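PDB 3QYY: response regulator from Xanthomonas campestris pv. campestris, which probably works as a diguanylate cyclase through its GGDEF domain, the part present here, which holds the product cyclic di-GMP and magnesium at the active site. Local coordinates for residues G87-G90 against G91-L95; L107-N110 against Q111-S114; A148-A151 against M152-K156. All blocks are in the same frame, centred on the assembly; numbering follows the deposited sequence.

In the fold
From the N terminus, the chain first reaches contact 1, where residues 87-95 turn from strand 85-90 into strand 93-98 and close the hairpin at the edge of the central sheet. Strand 93-98 then leads into helix 102-116, whose successive turns make contact 2 on the layer beside the sheet, centred about 18 Å from the hairpin contact. After strand 128-134 comes helix 141-157, the crossover of a beta-alpha-beta unit ending in strand 162-165, and it carries contact 3. The three follow in series without nesting or crossing. Contacts 1 and 3 touch where Glu93 meets Asp149 and Met152; contact 2 stands apart from both.

Contact 1 of 3, residues G87-G90 against G91-L95; sequences GRWG and GDEFL. With MG (magnesium ion), chain I; C2E (9,9'-[(2R,3R,3aS,5S,7aR,9R,10R,10aS,12S,14aR)-3,5,10,12-tetrahydroxy-5,12-dioxidooctahydro-2H,7H-difuro[3,2-d:3',2'-j][1,3,7,9,2,8]tetraoxadiphosphacyclododecine-2,9-diyl]bis(2-amino-1,9-dihydro-6H-purin-6-one)), chain C.
Arg88 reaches the turn of its own beta hairpin, spanned by the GGDEF signature motif, residues 90-94, and grips Gly91 O side-on: NE (2.9 Å from Gly91 O) and NH2 both bond to it, with the oxygen close to the guanidinium plane. The extended chain, CG opposite the backbone N (chi1 -172°), carries the group there; NH1 forms a salt bridge with Asp14, and NH2 also hydrogen-bonds O61 of another bound cyclic di-GMP molecule.

In the backbone, Glu93 N bonds to Gly90 O across a type II' turn. Trp89 and Gly90 both face Glu93 in a classic beta bulge, Trp89 N lying 2.9 Å from Glu93 O. Lacking side chains, Gly90 and Gly91 suit these backbone angles and let the guanine lie directly against them, Gly90 C 3.4 Å from its N3.

Apolar contacts flank the turn. The aliphatic CB and CG of Arg88 meet the CE1 corner of Phe94 (CG to CE1 3.5 Å), while Leu95 CD1 packs on Trp89 CE3 at 3.8 Å.

Polar ends face the ligands. Asp92 OD2 binds magnesium, as does Asp49, and Glu93 OE1 accepts from a magnesium-bound water. Trp89 NE1 donates almost straight (2.8 Å, 169°) to O1P of the cyclic di-GMP lying against Gly90 and Gly91.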
loop_
_atom_site.group_PDB
_atom_site.type_symbol
_atom_site.label_atom_id
_atom_site.label_comp_id
_atom_site.label_asym_id
_atom_site.label_seq_id
_atom_site.Cartn_x
_atom_site.Cartn_y
_atom_site.Cartn_z
ATOM N N GLY B 87 -12.273 -9.791 -5.051
ATOM C CA GLY B 87 -10.960 -10.350 -4.816
ATOM C C GLY B 87 -10.115 -9.419 -3.977
ATOM O O GLY B 87 -10.387 -8.221 -3.892
ATOM N N ARG B 88 -9.089 -9.977 -3.350
ATOM C CA ARG B 88 -8.180 -9.201 -2.523
ATOM C C ARG B 88 -6.872 -9.073 -3.303
ATOM O O ARG B 88 -6.171 -10.062 -3.525
ATOM C CB ARG B 88 -7.940 -9.921 -1.193
ATOM C CG ARG B 88 -7.160 -9.111 -0.170
ATOM C CD ARG B 88 -6.956 -9.894 1.121
ATOM N NE ARG B 88 -6.177 -9.129 2.090
ATOM C CZ ARG B 88 -5.731 -9.606 3.246
ATOM N NH1 ARG B 88 -5.985 -10.862 3.594
ATOM N NH2 ARG B 88 -5.022 -8.825 4.051
ATOM N N TRP B 89 -6.562 -7.859 -3.743
ATOM C CA TRP B 89 -5.336 -7.622 -4.496
ATOM C C TRP B 89 -4.164 -7.906 -3.559
ATOM O O TRP B 89 -3.137 -8.467 -3.959
ATOM C CB TRP B 89 -5.299 -6.163 -4.964
ATOM C CG TRP B 89 -4.327 -5.887 -6.070
ATOM C CD1 TRP B 89 -3.273 -5.016 -6.037
ATOM C CD2 TRP B 89 -4.364 -6.422 -7.400
ATOM N NE1 TRP B 89 -2.658 -4.968 -7.266
ATOM C CE2 TRP B 89 -3.307 -5.819 -8.122
ATOM C CE3 TRP B 89 -5.191 -7.348 -8.055
ATOM C CZ2 TRP B 89 -3.053 -6.112 -9.469
ATOM C CZ3 TRP B 89 -4.938 -7.640 -9.398
ATOM C CH2 TRP B 89 -3.876 -7.021 -10.088
ATOM N N GLY B 90 -4.348 -7.522 -2.300
ATOM C CA GLY B 90 -3.332 -7.719 -1.282
ATOM C C GLY B 90 -3.484 -6.640 -0.224
ATOM O O GLY B 90 -3.992 -5.563 -0.522
ATOM N N GLY B 91 -3.060 -6.916 1.005
ATOM C CA GLY B 91 -3.181 -5.919 2.061
ATOM C C GLY B 91 -4.629 -5.508 2.275
ATOM O O GLY B 91 -5.489 -6.364 2.483
ATOM N N ASP B 92 -4.910 -4.207 2.236
ATOM C CA ASP B 92 -6.284 -3.741 2.410
ATOM C C ASP B 92 -6.871 -3.242 1.087
ATOM O O ASP B 92 -7.772 -2.401 1.068
ATOM C CB ASP B 92 -6.346 -2.639 3.474
ATOM C CG ASP B 92 -5.581 -1.388 3.081
ATOM O OD1 ASP B 92 -5.604 -0.425 3.874
ATOM O OD2 ASP B 92 -4.962 -1.357 1.997
ATOM N N GLU B 93 -6.363 -3.784 -0.018
ATOM C CA GLU B 93 -6.818 -3.395 -1.353
ATOM C C GLU B 93 -7.635 -4.523 -1.984
ATOM O O GLU B 93 -7.223 -5.685 -1.964
ATOM C CB GLU B 93 -5.605 -3.052 -2.228
ATOM C CG GLU B 93 -5.948 -2.322 -3.518
ATOM C CD GLU B 93 -4.782 -1.487 -4.027
ATOM O OE1 GLU B 93 -4.221 -0.707 -3.227
ATOM O OE2 GLU B 93 -4.432 -1.602 -5.220
ATOM N N PHE B 94 -8.795 -4.175 -2.537
ATOM C CA PHE B 94 -9.692 -5.161 -3.142
ATOM C C PHE B 94 -10.189 -4.752 -4.526
ATOM O O PHE B 94 -10.191 -3.573 -4.877
ATOM C CB PHE B 94 -10.924 -5.361 -2.248
ATOM C CG PHE B 94 -10.615 -5.950 -0.902
ATOM C CD1 PHE B 94 -10.707 -7.322 -0.694
ATOM C CD2 PHE B 94 -10.202 -5.136 0.148
ATOM C CE1 PHE B 94 -10.390 -7.880 0.542
ATOM C CE2 PHE B 94 -9.879 -5.683 1.391
ATOM C CZ PHE B 94 -9.974 -7.060 1.587
ATOM N N LEU B 95 -10.612 -5.747 -5.299
ATOM C CA LEU B 95 -11.183 -5.522 -6.622
ATOM C C LEU B 95 -12.558 -6.178 -6.616
ATOM O O LEU B 95 -12.740 -7.247 -6.029
ATOM C CB LEU B 95 -10.356 -6.181 -7.732
ATOM C CG LEU B 95 -8.875 -5.860 -7.965
ATOM C CD1 LEU B 95 -8.567 -6.125 -9.440
ATOM C CD2 LEU B 95 -8.552 -4.434 -7.608
HETATM MG MG MG I . -4.026 0.163 0.980
HETATM P P1 C2E C . 0.568 -3.358 -6.841
HETATM O O2P C2E C . 1.323 -4.645 -7.035
HETATM O O1P C2E C . -0.622 -3.157 -7.736
HETATM O "O5'" C2E C . 0.029 -3.224 -5.361
HETATM C "C5'" C2E C . -0.729 -2.060 -4.975
HETATM C "C4'" C2E C . -1.063 -2.228 -3.496
HETATM O "O4'" C2E C . -1.753 -3.419 -3.157
HETATM C "C3'" C2E C . 0.193 -2.227 -2.628
HETATM O "O3'" C2E C . 0.629 -0.892 -2.365
HETATM C "C2'" C2E C . -0.276 -2.997 -1.435
HETATM O "O2'" C2E C . -0.834 -2.068 -0.490
HETATM C "C1'" C2E C . -1.331 -3.979 -1.916
HETATM N N9 C2E C . -0.725 -5.316 -2.153
HETATM C C8 C2E C . -0.552 -5.923 -3.347
HETATM N N7 C2E C . 0.015 -7.139 -3.207
HETATM C C5 C2E C . 0.209 -7.335 -1.908
HETATM C C6 C2E C . 0.762 -8.427 -1.065
HETATM O O6 C2E C . 1.185 -9.485 -1.593
HETATM N N1 C2E C . 0.791 -8.257 0.281
HETATM C C2 C2E C . 0.333 -7.124 0.881
HETATM N N2 C2E C . 0.390 -7.020 2.222
HETATM N N3 C2E C . -0.190 -6.071 0.158
HETATM C C4 C2E C . -0.273 -6.128 -1.209
HETATM P P11 C2E C . 2.228 -0.754 -2.238
HETATM O O21 C2E C . 2.746 -1.689 -1.195
HETATM O O11 C2E C . 2.450 0.681 -1.909
HETATM O O5A C2E C . 2.902 -1.080 -3.625
HETATM C C5A C2E C . 2.550 -0.277 -4.753
HETATM C C4A C2E C . 3.265 -0.767 -5.974
HETATM O O4A C2E C . 4.708 -0.866 -5.820
HETATM C C3A C2E C . 2.816 -2.150 -6.443
HETATM O O3A C2E C . 1.565 -2.113 -7.159
HETATM C C2A C2E C . 3.985 -2.555 -7.287
HETATM O O2A C2E C . 3.782 -2.066 -8.624
HETATM C C1A C2E C . 5.209 -1.931 -6.638
HETATM N N91 C2E C . 5.963 -2.952 -5.875
HETATM C C81 C2E C . 5.807 -3.329 -4.582
HETATM N N71 C2E C . 6.690 -4.301 -4.250
HETATM C C51 C2E C . 7.430 -4.559 -5.343
HETATM C C61 C2E C . 8.549 -5.470 -5.711
HETATM O O61 C2E C . 9.041 -6.264 -4.891
HETATM N N11 C2E C . 9.037 -5.418 -6.982
HETATM C C21 C2E C . 8.536 -4.561 -7.926
HETATM N N21 C2E C . 9.067 -4.562 -9.174
HETATM N N31 C2E C . 7.511 -3.702 -7.647
HETATM C C41 C2E C . 6.937 -3.665 -6.398
HETATM O O HOH W 1 -4.672 1.556 2.560
HETATM O O HOH W 2 -3.455 -0.931 -0.640
HETATM O O HOH W 3 -2.927 1.902 0.097
#

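Contact 2 of 3, residues L107-N110 against Q111-S114; sequences LKLN and QWLS
Ser114 folds its hydroxyl back one turn onto Asn110 O, and the short side chain suits this exposed position because OG can reach a backbone carbonyl without leaving the helix surface. OG lies beside its own backbone N (chi1 -63°) and donates to Asn110 O at 2.7 Å. Ser114 N donates to the same oxygen at 2.9 Å, and the two donors come from opposite faces of the carbonyl plane, so two bonds hold Asn110 O.

The remaining polar contacts are the i to i+4 backbone bonds of a regular alpha-helix: Gln111 N to Leu107 O, Trp112 N to Lys108 O, and Leu113 N to Leu109 O at 2.9 Å. This is helix 102-116 of the GGDEF domain, which follows strand 93-98 and packs against the central sheet.

Apolar contacts lie on its inward side. Leu109 CD2 meets Leu113 CD1 at 3.9 Å, the two branched chains slanting across one another. The other methyl, CD1 of Leu109, approaches CE3 of Trp112 at 4.2 Å. Leu109 also packs on Phe46, Ile96 and Leu163 of the sheet, where a compact hydrocarbon side chain fits. The larger indole of Trp112 spans between Ile96 and Leu48 of the sheet and helix 62-77, and its buried ring nitrogen is satisfied there: NE1 is hydrogen-bonded to Ser75 OG.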
loop_
_atom_site.group_PDB
_atom_site.type_symbol
_atom_site.label_atom_id
_atom_site.label_comp_id
_atom_site.label_asym_id
_atom_site.label_seq_id
_atom_site.Cartn_x
_atom_site.Cartn_y
_atom_site.Cartn_z
ATOM N N LEU B 107 -24.486 2.203 -8.138
ATOM C CA LEU B 107 -25.450 2.495 -7.085
ATOM C C LEU B 107 -25.392 1.452 -5.979
ATOM O O LEU B 107 -25.523 1.775 -4.800
ATOM C CB LEU B 107 -26.867 2.569 -7.664
ATOM C CG LEU B 107 -27.300 3.937 -8.198
ATOM C CD1 LEU B 107 -27.389 4.919 -7.040
ATOM C CD2 LEU B 107 -26.315 4.439 -9.248
ATOM N N LYS B 108 -25.191 0.199 -6.367
ATOM C CA LYS B 108 -25.110 -0.892 -5.407
ATOM C C LYS B 108 -23.841 -0.747 -4.561
ATOM O O LYS B 108 -23.856 -0.982 -3.351
ATOM C CB LYS B 108 -25.081 -2.232 -6.143
ATOM C CG LYS B 108 -25.348 -3.433 -5.261
ATOM C CD LYS B 108 -26.838 -3.692 -5.096
ATOM C CE LYS B 108 -27.467 -4.113 -6.418
ATOM N NZ LYS B 108 -28.906 -4.466 -6.268
ATOM N N LEU B 109 -22.746 -0.354 -5.205
ATOM C CA LEU B 109 -21.474 -0.192 -4.510
ATOM C C LEU B 109 -21.516 0.938 -3.482
ATOM O O LEU B 109 -21.110 0.752 -2.333
ATOM C CB LEU B 109 -20.352 0.080 -5.512
ATOM C CG LEU B 109 -18.946 0.006 -4.909
ATOM C CD1 LEU B 109 -18.325 -1.346 -5.244
ATOM C CD2 LEU B 109 -18.089 1.136 -5.453
ATOM N N ASN B 110 -22.003 2.105 -3.893
ATOM C CA ASN B 110 -22.085 3.251 -2.988
ATOM C C ASN B 110 -23.002 2.977 -1.805
ATOM O O ASN B 110 -22.735 3.415 -0.687
ATOM C CB ASN B 110 -22.575 4.494 -3.734
ATOM C CG ASN B 110 -21.543 5.041 -4.697
ATOM O OD1 ASN B 110 -21.233 4.419 -5.712
ATOM N ND2 ASN B 110 -20.996 6.209 -4.377
ATOM N N GLN B 111 -24.089 2.258 -2.059
ATOM C CA GLN B 111 -25.044 1.919 -1.012
ATOM C C GLN B 111 -24.362 1.011 0.008
ATOM O O GLN B 111 -24.583 1.127 1.215
ATOM C CB GLN B 111 -26.260 1.220 -1.634
ATOM C CG GLN B 111 -27.335 0.781 -0.650
ATOM C CD GLN B 111 -27.020 -0.545 0.014
ATOM O OE1 GLN B 111 -26.882 -1.569 -0.658
ATOM N NE2 GLN B 111 -26.910 -0.535 1.337
ATOM N N TRP B 112 -23.521 0.114 -0.490
ATOM C CA TRP B 112 -22.792 -0.820 0.356
ATOM C C TRP B 112 -21.726 -0.112 1.189
ATOM O O TRP B 112 -21.565 -0.401 2.375
ATOM C CB TRP B 112 -22.149 -1.898 -0.519
ATOM C CG TRP B 112 -21.168 -2.777 0.188
ATOM C CD1 TRP B 112 -21.397 -3.551 1.290
ATOM C CD2 TRP B 112 -19.806 -3.006 -0.187
ATOM N NE1 TRP B 112 -20.262 -4.252 1.622
ATOM C CE2 TRP B 112 -19.270 -3.936 0.732
ATOM C CE3 TRP B 112 -18.987 -2.517 -1.213
ATOM C CZ2 TRP B 112 -17.950 -4.389 0.654
ATOM C CZ3 TRP B 112 -17.671 -2.969 -1.291
ATOM C CH2 TRP B 112 -17.169 -3.896 -0.362
ATOM N N LEU B 113 -21.005 0.815 0.564
ATOM C CA LEU B 113 -19.952 1.561 1.245
ATOM C C LEU B 113 -20.534 2.519 2.277
ATOM O O LEU B 113 -19.903 2.811 3.294
ATOM C CB LEU B 113 -19.108 2.334 0.228
ATOM C CG LEU B 113 -18.295 1.471 -0.742
ATOM C CD1 LEU B 113 -17.598 2.360 -1.757
ATOM C CD2 LEU B 113 -17.282 0.633 0.037
ATOM N N SER B 114 -21.739 3.013 2.010
ATOM C CA SER B 114 -22.405 3.918 2.940
ATOM C C SER B 114 -22.739 3.121 4.193
ATOM O O SER B 114 -22.564 3.593 5.314
ATOM C CB SER B 114 -23.690 4.471 2.323
ATOM O OG SER B 114 -23.410 5.244 1.170
#

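Contact 3 of 3, residues A148-A151 against M152-K156; sequences ADAA and MYRAK
Tyr153 lies back along helix 141-157 and sets the edge of its ring against Asp149, one turn earlier. Its CB rests 3.6 Å from Ala150 O, and CG then passes Asp149 O. With CG beside the backbone N (chi1 -78°), the ring runs back toward the N-terminal turn, and CD2 comes to 3.0 Å from Asp149 O, the acceptor of the Tyr153 N bond. Farther out, CE2 meets Asp149 OD2 at 3.2 Å; that oxygen lies in the ring plane, and the carboxylate is turned 71° from the ring. One face of the ring carries Met152 CE, 3.8 Å above its centre, a CH-pi contact that the flexible, doubly bent methionine chain can make. At the tip, OH donates to a water at 2.7 Å, which in turn donates to Asp149 OD1.

On another side of the helix, the Arg154 guanidinium lays one face over Ala151 CA, where the small alanine leaves the helix surface low enough for it. Equally small, Ala148 packs on Val47 of strand 44-50 and Ala133 of strand 128-134, Ala155 on strand 162-165; the last two strands flank this helix in a beta-alpha-beta unit.

Asp149 OD2 also forms a salt bridge with Lys54 of the second subunit, which hydrogen-bonds cyclic di-GMP as well. This lysine probably offsets the carboxylate's negative charge across the subunit interface, while the water adds a hydrogen bond to OD1.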
loop_
_atom_site.group_PDB
_atom_site.type_symbol
_atom_site.label_atom_id
_atom_site.label_comp_id
_atom_site.label_asym_id
_atom_site.label_seq_id
_atom_site.Cartn_x
_atom_site.Cartn_y
_atom_site.Cartn_z
ATOM N N ALA B 148 -9.464 1.825 -13.843
ATOM C CA ALA B 148 -10.089 1.742 -12.526
ATOM C C ALA B 148 -9.096 2.125 -11.431
ATOM O O ALA B 148 -9.442 2.828 -10.483
ATOM C CB ALA B 148 -10.605 0.329 -12.286
ATOM N N ASP B 149 -7.861 1.658 -11.570
ATOM C CA ASP B 149 -6.813 1.939 -10.589
ATOM C C ASP B 149 -6.533 3.437 -10.512
ATOM O O ASP B 149 -6.428 4.004 -9.424
ATOM C CB ASP B 149 -5.537 1.169 -10.959
ATOM C CG ASP B 149 -4.526 1.107 -9.817
ATOM O OD1 ASP B 149 -4.941 0.871 -8.664
ATOM O OD2 ASP B 149 -3.314 1.272 -10.073
ATOM N N ALA B 150 -6.416 4.079 -11.671
ATOM C CA ALA B 150 -6.156 5.516 -11.709
ATOM C C ALA B 150 -7.318 6.270 -11.070
ATOM O O ALA B 150 -7.117 7.271 -10.384
ATOM C CB ALA B 150 -5.956 5.978 -13.149
ATOM N N ALA B 151 -8.533 5.781 -11.293
ATOM C CA ALA B 151 -9.721 6.412 -10.736
ATOM C C ALA B 151 -9.706 6.312 -9.213
ATOM O O ALA B 151 -10.080 7.258 -8.516
ATOM C CB ALA B 151 -10.983 5.755 -11.301
ATOM N N MET B 152 -9.279 5.161 -8.700
ATOM C CA MET B 152 -9.202 4.959 -7.256
ATOM C C MET B 152 -8.223 5.969 -6.653
ATOM O O MET B 152 -8.516 6.593 -5.634
ATOM C CB MET B 152 -8.752 3.518 -6.947
ATOM C CG MET B 152 -8.593 3.193 -5.465
ATOM S SD MET B 152 -7.021 3.777 -4.766
ATOM C CE MET B 152 -5.894 2.469 -5.317
ATOM N N TYR B 153 -7.073 6.140 -7.296
ATOM C CA TYR B 153 -6.066 7.082 -6.813
ATOM C C TYR B 153 -6.577 8.521 -6.790
ATOM O O TYR B 153 -6.178 9.313 -5.934
ATOM C CB TYR B 153 -4.793 6.983 -7.659
ATOM C CG TYR B 153 -3.942 5.781 -7.312
ATOM C CD1 TYR B 153 -3.364 5.652 -6.046
ATOM C CD2 TYR B 153 -3.732 4.759 -8.239
ATOM C CE1 TYR B 153 -2.599 4.531 -5.713
ATOM C CE2 TYR B 153 -2.968 3.636 -7.915
ATOM C CZ TYR B 153 -2.406 3.529 -6.654
ATOM O OH TYR B 153 -1.659 2.420 -6.339
ATOM N N ARG B 154 -7.458 8.864 -7.725
ATOM C CA ARG B 154 -8.018 10.208 -7.733
ATOM C C ARG B 154 -8.944 10.361 -6.537
ATOM O O ARG B 154 -8.982 11.410 -5.905
ATOM C CB ARG B 154 -8.786 10.481 -9.027
ATOM C CG ARG B 154 -7.889 10.720 -10.228
ATOM C CD ARG B 154 -8.562 11.632 -11.246
ATOM N NE ARG B 154 -9.743 11.027 -11.854
ATOM C CZ ARG B 154 -9.714 9.958 -12.643
ATOM N NH1 ARG B 154 -8.559 9.366 -12.924
ATOM N NH2 ARG B 154 -10.841 9.480 -13.154
ATOM N N ALA B 155 -9.690 9.307 -6.222
ATOM C CA ALA B 155 -10.596 9.340 -5.082
ATOM C C ALA B 155 -9.787 9.472 -3.795
ATOM O O ALA B 155 -10.105 10.281 -2.925
ATOM C CB ALA B 155 -11.433 8.068 -5.040
ATOM N N LYS B 156 -8.731 8.673 -3.694
ATOM C CA LYS B 156 -7.860 8.671 -2.526
ATOM C C LYS B 156 -7.266 10.049 -2.233
ATOM O O LYS B 156 -7.324 10.530 -1.102
ATOM C CB LYS B 156 -6.728 7.656 -2.729
ATOM C CG LYS B 156 -5.656 7.691 -1.645
ATOM C CD LYS B 156 -6.142 7.110 -0.326
ATOM C CE LYS B 156 -6.265 5.596 -0.393
ATOM N NZ LYS B 156 -6.526 4.989 0.949
HETATM O O HOH W 4 -3.110 0.194 -6.866
#